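Local structure of BIS(5'-nucleosyl)-tetraphosphatase (Diadenosine tetraphosphatase), putative (Plasmodium falciparum, 5CFJ) at residues F30-W44 / V110-G123. The protein probably hydrolyses diadenosine tetraphosphate asymmetrically, as a member of the Nudix hydrolase family. Residues are numbered along the deposited sequence; the frame is centred on the assembly and turned at random. Where two conformers were deposited one is given.
With SO4 (sulfate ion), chain C; SO4 (sulfate ion), chain B.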
loop_
_atom_site.group_PDB
_atom_site.type_symbol
_atom_site.label_atom_id
_atom_site.label_comp_id
_atom_site.label_asym_id
_atom_site.label_seq_id
_atom_site.Cartn_x
_atom_site.Cartn_y
_atom_site.Cartn_z
ATOM N N PHE A 30 -11.371 -7.153 5.010
ATOM C CA PHE A 30 -10.202 -6.354 5.333
ATOM C C PHE A 30 -10.267 -5.014 4.648
ATOM O O PHE A 30 -10.963 -4.846 3.655
ATOM C CB PHE A 30 -8.930 -7.093 4.933
ATOM C CG PHE A 30 -8.730 -8.358 5.687
ATOM C CD1 PHE A 30 -8.023 -8.364 6.871
ATOM C CD2 PHE A 30 -9.299 -9.537 5.242
ATOM C CE1 PHE A 30 -7.864 -9.542 7.585
ATOM C CE2 PHE A 30 -9.145 -10.709 5.950
ATOM C CZ PHE A 30 -8.429 -10.708 7.123
ATOM N N GLU A 31 -9.539 -4.055 5.198
ATOM C CA GLU A 31 -9.356 -2.762 4.567
ATOM C C GLU A 31 -7.869 -2.526 4.380
ATOM O O GLU A 31 -7.058 -3.069 5.122
ATOM C CB GLU A 31 -9.958 -1.636 5.417
ATOM C CG GLU A 31 -11.463 -1.671 5.513
ATOM C CD GLU A 31 -12.016 -0.768 6.607
ATOM O OE1 GLU A 31 -11.337 -0.552 7.640
ATOM O OE2 GLU A 31 -13.152 -0.278 6.442
ATOM N N PHE A 32 -7.530 -1.673 3.422
ATOM C CA PHE A 32 -6.161 -1.405 3.042
ATOM C C PHE A 32 -5.919 0.091 3.079
ATOM O O PHE A 32 -6.754 0.868 2.598
ATOM C CB PHE A 32 -5.880 -1.948 1.640
ATOM C CG PHE A 32 -6.102 -3.426 1.513
ATOM C CD1 PHE A 32 -7.355 -3.934 1.190
ATOM C CD2 PHE A 32 -5.056 -4.310 1.733
ATOM C CE1 PHE A 32 -7.558 -5.300 1.095
ATOM C CE2 PHE A 32 -5.247 -5.671 1.624
ATOM C CZ PHE A 32 -6.498 -6.168 1.302
ATOM N N LEU A 33 -4.773 0.502 3.608
ATOM C CA LEU A 33 -4.490 1.927 3.732
ATOM C C LEU A 33 -4.016 2.507 2.411
ATOM O O LEU A 33 -2.951 2.151 1.914
ATOM C CB LEU A 33 -3.449 2.180 4.823
ATOM C CG LEU A 33 -3.049 3.640 5.043
ATOM C CD1 LEU A 33 -4.262 4.473 5.451
ATOM C CD2 LEU A 33 -1.947 3.746 6.100
ATOM N N PHE A 34 -4.812 3.415 1.857
ATOM C CA PHE A 34 -4.474 4.093 0.613
ATOM C C PHE A 34 -4.279 5.580 0.857
ATOM O O PHE A 34 -4.992 6.190 1.650
ATOM C CB PHE A 34 -5.542 3.832 -0.459
ATOM C CG PHE A 34 -5.286 2.590 -1.251
ATOM C CD1 PHE A 34 -4.990 2.676 -2.597
ATOM C CD2 PHE A 34 -5.289 1.338 -0.647
ATOM C CE1 PHE A 34 -4.716 1.548 -3.336
ATOM C CE2 PHE A 34 -5.020 0.206 -1.385
ATOM C CZ PHE A 34 -4.727 0.309 -2.732
ATOM N N LEU A 35 -3.287 6.135 0.168
ATOM C CA LEU A 35 -2.864 7.514 0.353
ATOM C C LEU A 35 -3.071 8.282 -0.946
ATOM O O LEU A 35 -2.719 7.786 -2.025
ATOM C CB LEU A 35 -1.394 7.566 0.761
ATOM C CG LEU A 35 -0.960 6.619 1.877
ATOM C CD1 LEU A 35 0.535 6.770 2.121
ATOM C CD2 LEU A 35 -1.719 6.884 3.159
ATOM N N LYS A 36 -3.642 9.479 -0.843
ATOM C CA LYS A 36 -3.924 10.293 -2.017
ATOM C C LYS A 36 -2.761 11.227 -2.319
ATOM O O LYS A 36 -2.443 12.116 -1.530
ATOM C CB LYS A 36 -5.208 11.097 -1.823
ATOM C CG LYS A 36 -5.615 11.839 -3.081
ATOM C CD LYS A 36 -6.848 12.694 -2.876
ATOM C CE LYS A 36 -7.225 13.415 -4.157
ATOM N NZ LYS A 36 -8.551 14.069 -4.030
ATOM N N ALA A 37 -2.134 11.028 -3.470
ATOM C CA ALA A 37 -0.966 11.816 -3.844
ATOM C C ALA A 37 -1.282 13.305 -3.941
ATOM O O ALA A 37 -2.324 13.693 -4.477
ATOM C CB ALA A 37 -0.411 11.316 -5.158
ATOM N N SER A 38 -0.370 14.132 -3.432
ATOM C CA SER A 38 -0.509 15.589 -3.475
ATOM C C SER A 38 -0.232 16.155 -4.856
ATOM O O SER A 38 -0.753 17.208 -5.223
ATOM C CB SER A 38 0.441 16.257 -2.479
ATOM O OG SER A 38 0.135 15.905 -1.148
ATOM N N TYR A 39 0.614 15.464 -5.614
ATOM C CA TYR A 39 1.090 15.992 -6.890
ATOM C C TYR A 39 0.402 15.381 -8.107
ATOM O O TYR A 39 0.740 15.706 -9.244
ATOM C CB TYR A 39 2.604 15.789 -7.003
ATOM N N ALA A 40 -0.566 14.504 -7.871
ATOM C CA ALA A 40 -1.269 13.846 -8.965
ATOM C C ALA A 40 -2.774 14.064 -8.881
ATOM O O ALA A 40 -3.287 14.544 -7.869
ATOM N N ASP A 41 -3.476 13.710 -9.952
ATOM C CA ASP A 41 -4.928 13.809 -9.982
ATOM C C ASP A 41 -5.555 12.447 -9.698
ATOM O O ASP A 41 -5.253 11.469 -10.381
ATOM C CB ASP A 41 -5.406 14.344 -11.334
ATOM C CG ASP A 41 -6.899 14.614 -11.361
ATOM O OD1 ASP A 41 -7.436 15.097 -10.341
ATOM O OD2 ASP A 41 -7.535 14.341 -12.399
ATOM N N LYS A 42 -6.418 12.396 -8.686
ATOM C CA LYS A 42 -7.137 11.176 -8.322
ATOM C C LYS A 42 -6.227 9.954 -8.259
ATOM O O LYS A 42 -6.514 8.924 -8.867
ATOM N N HIS A 43 -5.126 10.081 -7.524
ATOM C CA HIS A 43 -4.102 9.043 -7.491
ATOM C C HIS A 43 -3.917 8.495 -6.083
ATOM O O HIS A 43 -3.277 9.123 -5.241
ATOM C CB HIS A 43 -2.781 9.599 -8.029
ATOM C CG HIS A 43 -1.747 8.547 -8.299
ATOM N ND1 HIS A 43 -1.842 7.668 -9.354
ATOM C CD2 HIS A 43 -0.597 8.242 -7.651
ATOM C CE1 HIS A 43 -0.792 6.859 -9.343
ATOM N NE2 HIS A 43 -0.022 7.190 -8.327
ATOM N N TRP A 44 -4.490 7.320 -5.846
ATOM C CA TRP A 44 -4.461 6.665 -4.552
ATOM C C TRP A 44 -3.624 5.400 -4.633
ATOM O O TRP A 44 -3.867 4.558 -5.489
ATOM C CB TRP A 44 -5.871 6.296 -4.119
ATOM C CG TRP A 44 -6.812 7.445 -3.867
ATOM C CD1 TRP A 44 -7.537 8.140 -4.803
ATOM C CD2 TRP A 44 -7.173 7.991 -2.594
ATOM N NE1 TRP A 44 -8.308 9.094 -4.185
ATOM C CE2 TRP A 44 -8.109 9.020 -2.830
ATOM C CE3 TRP A 44 -6.794 7.712 -1.276
ATOM C CZ2 TRP A 44 -8.669 9.765 -1.798
ATOM C CZ3 TRP A 44 -7.354 8.455 -0.254
ATOM C CH2 TRP A 44 -8.280 9.468 -0.520
ATOM N N VAL A 110 -2.627 7.899 11.651
ATOM C CA VAL A 110 -1.912 8.113 10.397
ATOM C C VAL A 110 -1.480 9.572 10.287
ATOM O O VAL A 110 -2.301 10.475 10.387
ATOM C CB VAL A 110 -2.783 7.736 9.179
ATOM C CG1 VAL A 110 -2.074 8.075 7.879
ATOM C CG2 VAL A 110 -3.155 6.260 9.232
ATOM N N ILE A 111 -0.189 9.788 10.089
ATOM C CA ILE A 111 0.392 11.116 9.980
ATOM C C ILE A 111 0.959 11.286 8.587
ATOM O O ILE A 111 1.954 10.654 8.244
ATOM C CB ILE A 111 1.506 11.329 11.017
ATOM C CG1 ILE A 111 0.957 11.107 12.429
ATOM C CG2 ILE A 111 2.116 12.715 10.871
ATOM C CD1 ILE A 111 2.022 11.070 13.501
ATOM N N LEU A 112 0.324 12.123 7.776
ATOM C CA LEU A 112 0.746 12.258 6.386
ATOM C C LEU A 112 1.957 13.165 6.230
ATOM O O LEU A 112 2.192 14.049 7.045
ATOM C CB LEU A 112 -0.405 12.783 5.536
ATOM C CG LEU A 112 -1.620 11.858 5.433
ATOM C CD1 LEU A 112 -2.712 12.521 4.617
ATOM C CD2 LEU A 112 -1.239 10.500 4.824
ATOM N N SER A 113 2.717 12.937 5.166
ATOM C CA SER A 113 3.811 13.826 4.778
ATOM C C SER A 113 3.325 14.743 3.666
ATOM O O SER A 113 2.169 14.655 3.255
ATOM C CB SER A 113 5.024 13.023 4.317
ATOM O OG SER A 113 4.769 12.426 3.058
ATOM N N ASP A 114 4.202 15.600 3.149
ATOM C CA ASP A 114 3.778 16.502 2.079
ATOM C C ASP A 114 3.444 15.760 0.781
ATOM O O ASP A 114 2.848 16.337 -0.129
ATOM C CB ASP A 114 4.837 17.584 1.813
ATOM C CG ASP A 114 6.221 17.018 1.522
ATOM O OD1 ASP A 114 6.360 15.795 1.328
ATOM O OD2 ASP A 114 7.184 17.818 1.483
ATOM N N GLU A 115 3.804 14.482 0.709
ATOM C CA GLU A 115 3.556 13.680 -0.484
ATOM C C GLU A 115 2.076 13.361 -0.696
ATOM O O GLU A 115 1.661 13.025 -1.810
ATOM C CB GLU A 115 4.363 12.383 -0.410
ATOM C CG GLU A 115 4.433 11.602 -1.705
ATOM C CD GLU A 115 5.645 10.696 -1.754
ATOM O OE1 GLU A 115 6.324 10.560 -0.716
ATOM O OE2 GLU A 115 5.913 10.112 -2.825
ATOM N N HIS A 116 1.283 13.450 0.370
ATOM C CA HIS A 116 -0.125 13.079 0.295
ATOM C C HIS A 116 -1.037 14.072 0.994
ATOM O O HIS A 116 -0.646 14.701 1.968
ATOM C CB HIS A 116 -0.330 11.693 0.896
ATOM C CG HIS A 116 0.459 10.630 0.208
ATOM N ND1 HIS A 116 1.665 10.168 0.694
ATOM C CD2 HIS A 116 0.236 9.956 -0.945
ATOM C CE1 HIS A 116 2.139 9.244 -0.120
ATOM N NE2 HIS A 116 1.291 9.100 -1.126
ATOM N N THR A 117 -2.270 14.181 0.507
ATOM C CA THR A 117 -3.220 15.133 1.071
ATOM C C THR A 117 -4.320 14.459 1.881
ATOM O O THR A 117 -5.023 15.120 2.639
ATOM C CB THR A 117 -3.888 15.975 -0.023
ATOM O OG1 THR A 117 -4.555 15.106 -0.944
ATOM C CG2 THR A 117 -2.856 16.804 -0.767
ATOM N N ASP A 118 -4.472 13.149 1.723
ATOM C CA ASP A 118 -5.563 12.429 2.363
ATOM C C ASP A 118 -5.214 10.950 2.447
ATOM O O ASP A 118 -4.296 10.489 1.773
ATOM C CB ASP A 118 -6.859 12.633 1.575
ATOM C CG ASP A 118 -8.108 12.368 2.395
ATOM O OD1 ASP A 118 -8.012 12.162 3.625
ATOM O OD2 ASP A 118 -9.207 12.377 1.797
ATOM N N TYR A 119 -5.936 10.212 3.283
ATOM C CA TYR A 119 -5.800 8.761 3.334
ATOM C C TYR A 119 -7.161 8.164 3.585
ATOM O O TYR A 119 -8.036 8.815 4.152
ATOM C CB TYR A 119 -4.827 8.315 4.427
ATOM C CG TYR A 119 -5.318 8.578 5.835
ATOM C CD1 TYR A 119 -6.085 7.637 6.522
ATOM C CD2 TYR A 119 -5.021 9.773 6.474
ATOM C CE1 TYR A 119 -6.538 7.894 7.814
ATOM C CE2 TYR A 119 -5.466 10.037 7.755
ATOM C CZ TYR A 119 -6.226 9.102 8.418
ATOM O OH TYR A 119 -6.657 9.376 9.698
ATOM N N LYS A 120 -7.325 6.918 3.177
ATOM C CA LYS A 120 -8.561 6.182 3.385
ATOM C C LYS A 120 -8.236 4.715 3.549
ATOM O O LYS A 120 -7.413 4.185 2.808
ATOM C CB LYS A 120 -9.523 6.350 2.203
ATOM C CG LYS A 120 -10.186 7.705 2.093
ATOM C CD LYS A 120 -11.026 8.016 3.317
ATOM C CE LYS A 120 -11.580 9.422 3.227
ATOM N NZ LYS A 120 -10.515 10.359 2.787
ATOM N N TRP A 121 -8.894 4.066 4.499
ATOM C CA TRP A 121 -8.833 2.625 4.623
ATOM C C TRP A 121 -9.937 2.087 3.729
ATOM O O TRP A 121 -11.117 2.266 4.035
ATOM C CB TRP A 121 -9.040 2.203 6.061
ATOM C CG TRP A 121 -7.873 2.465 6.950
ATOM C CD1 TRP A 121 -7.671 3.550 7.763
ATOM C CD2 TRP A 121 -6.757 1.597 7.153
ATOM N NE1 TRP A 121 -6.487 3.413 8.447
ATOM C CE2 TRP A 121 -5.909 2.222 8.099
ATOM C CE3 TRP A 121 -6.395 0.348 6.634
ATOM C CZ2 TRP A 121 -4.720 1.635 8.536
ATOM C CZ3 TRP A 121 -5.214 -0.230 7.066
ATOM C CH2 TRP A 121 -4.391 0.413 8.013
ATOM N N ILE A 122 -9.578 1.463 2.612
ATOM C CA ILE A 122 -10.574 1.025 1.634
ATOM C C ILE A 122 -10.650 -0.494 1.502
ATOM O O ILE A 122 -9.661 -1.215 1.649
ATOM C CB ILE A 122 -10.309 1.649 0.237
ATOM C CG1 ILE A 122 -8.995 1.143 -0.368
ATOM C CG2 ILE A 122 -10.345 3.179 0.323
ATOM C CD1 ILE A 122 -8.821 1.518 -1.828
ATOM N N GLY A 123 -11.852 -0.982 1.239
ATOM C CA GLY A 123 -12.024 -2.382 0.930
ATOM C C GLY A 123 -11.731 -2.631 -0.536
ATOM O O GLY A 123 -11.756 -1.705 -1.364
HETATM S S SO4 C . -10.796 11.614 -5.161
HETATM O O1 SO4 C . -10.835 12.240 -3.841
HETATM O O2 SO4 C . -9.488 11.824 -5.771
HETATM O O3 SO4 C . -11.034 10.180 -5.034
HETATM O O4 SO4 C . -11.821 12.212 -6.011
HETATM S S SO4 B . 2.722 5.169 -9.370
HETATM O O1 SO4 B . 2.370 5.845 -8.126
HETATM O O2 SO4 B . 3.676 4.091 -9.136
HETATM O O3 SO4 B . 1.508 4.630 -9.978
HETATM O O4 SO4 B . 3.305 6.144 -10.290
HETATM O O HOH W 1 -0.123 7.739 -3.389
HETATM O O HOH W 2 -9.240 13.409 -0.709
#
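The L35 side chain meets three residues of 110-123 through three different atoms, on the face of the sheet it shares with L33, Y119 and W121. Its CB lies over one face of the H116 imidazole, 3.5 Å from the centroid and 19° off the normal, a CH-pi contact. CG sits anti to the carbonyl carbon (chi1 -47°), and beyond it the branches part: CD1 stays at the same ring, near CE1, whereas CD2 reaches Y119 CB at 3.6 Å and L112 CD2 at 4.0 Å. The imidazole is sandwiched, since E115 CG lies over its other face, and a water at its edge bridges NE2 to L35 O.

Further along, L33 CB stands 3.7 Å from the centroid of the six-membered ring of W121, only 9° off the normal. On the reverse face I122 CD1 lies over one face of the F34 ring, 3.8 Å from its centroid, another CH-pi contact; L140 of helix 134-147 also packs against F34.

Reciprocal backbone bonds of F32 with I122 and F34 with K120 define the antiparallel pairing of 30-37 with 118-122. At the far end S38 N bonds to E115 O (2.8 Å) in the type I turn S113-H116.

In the conformer given, W44 CH2 approaches K120 CG at 3.7 Å, beside a D118-K120 salt bridge. Two Nudix-domain strands are thus joined by backbone bonds; F32, F34 and I122 give way on their face to K36, D118 and K120, while R15 meets both E31 and the W121 ring. K36 NZ donates to sulfate O1 (2.9 Å), with W44 NE1 a neutral second donor to this ion, probably from the crystallisation liquor.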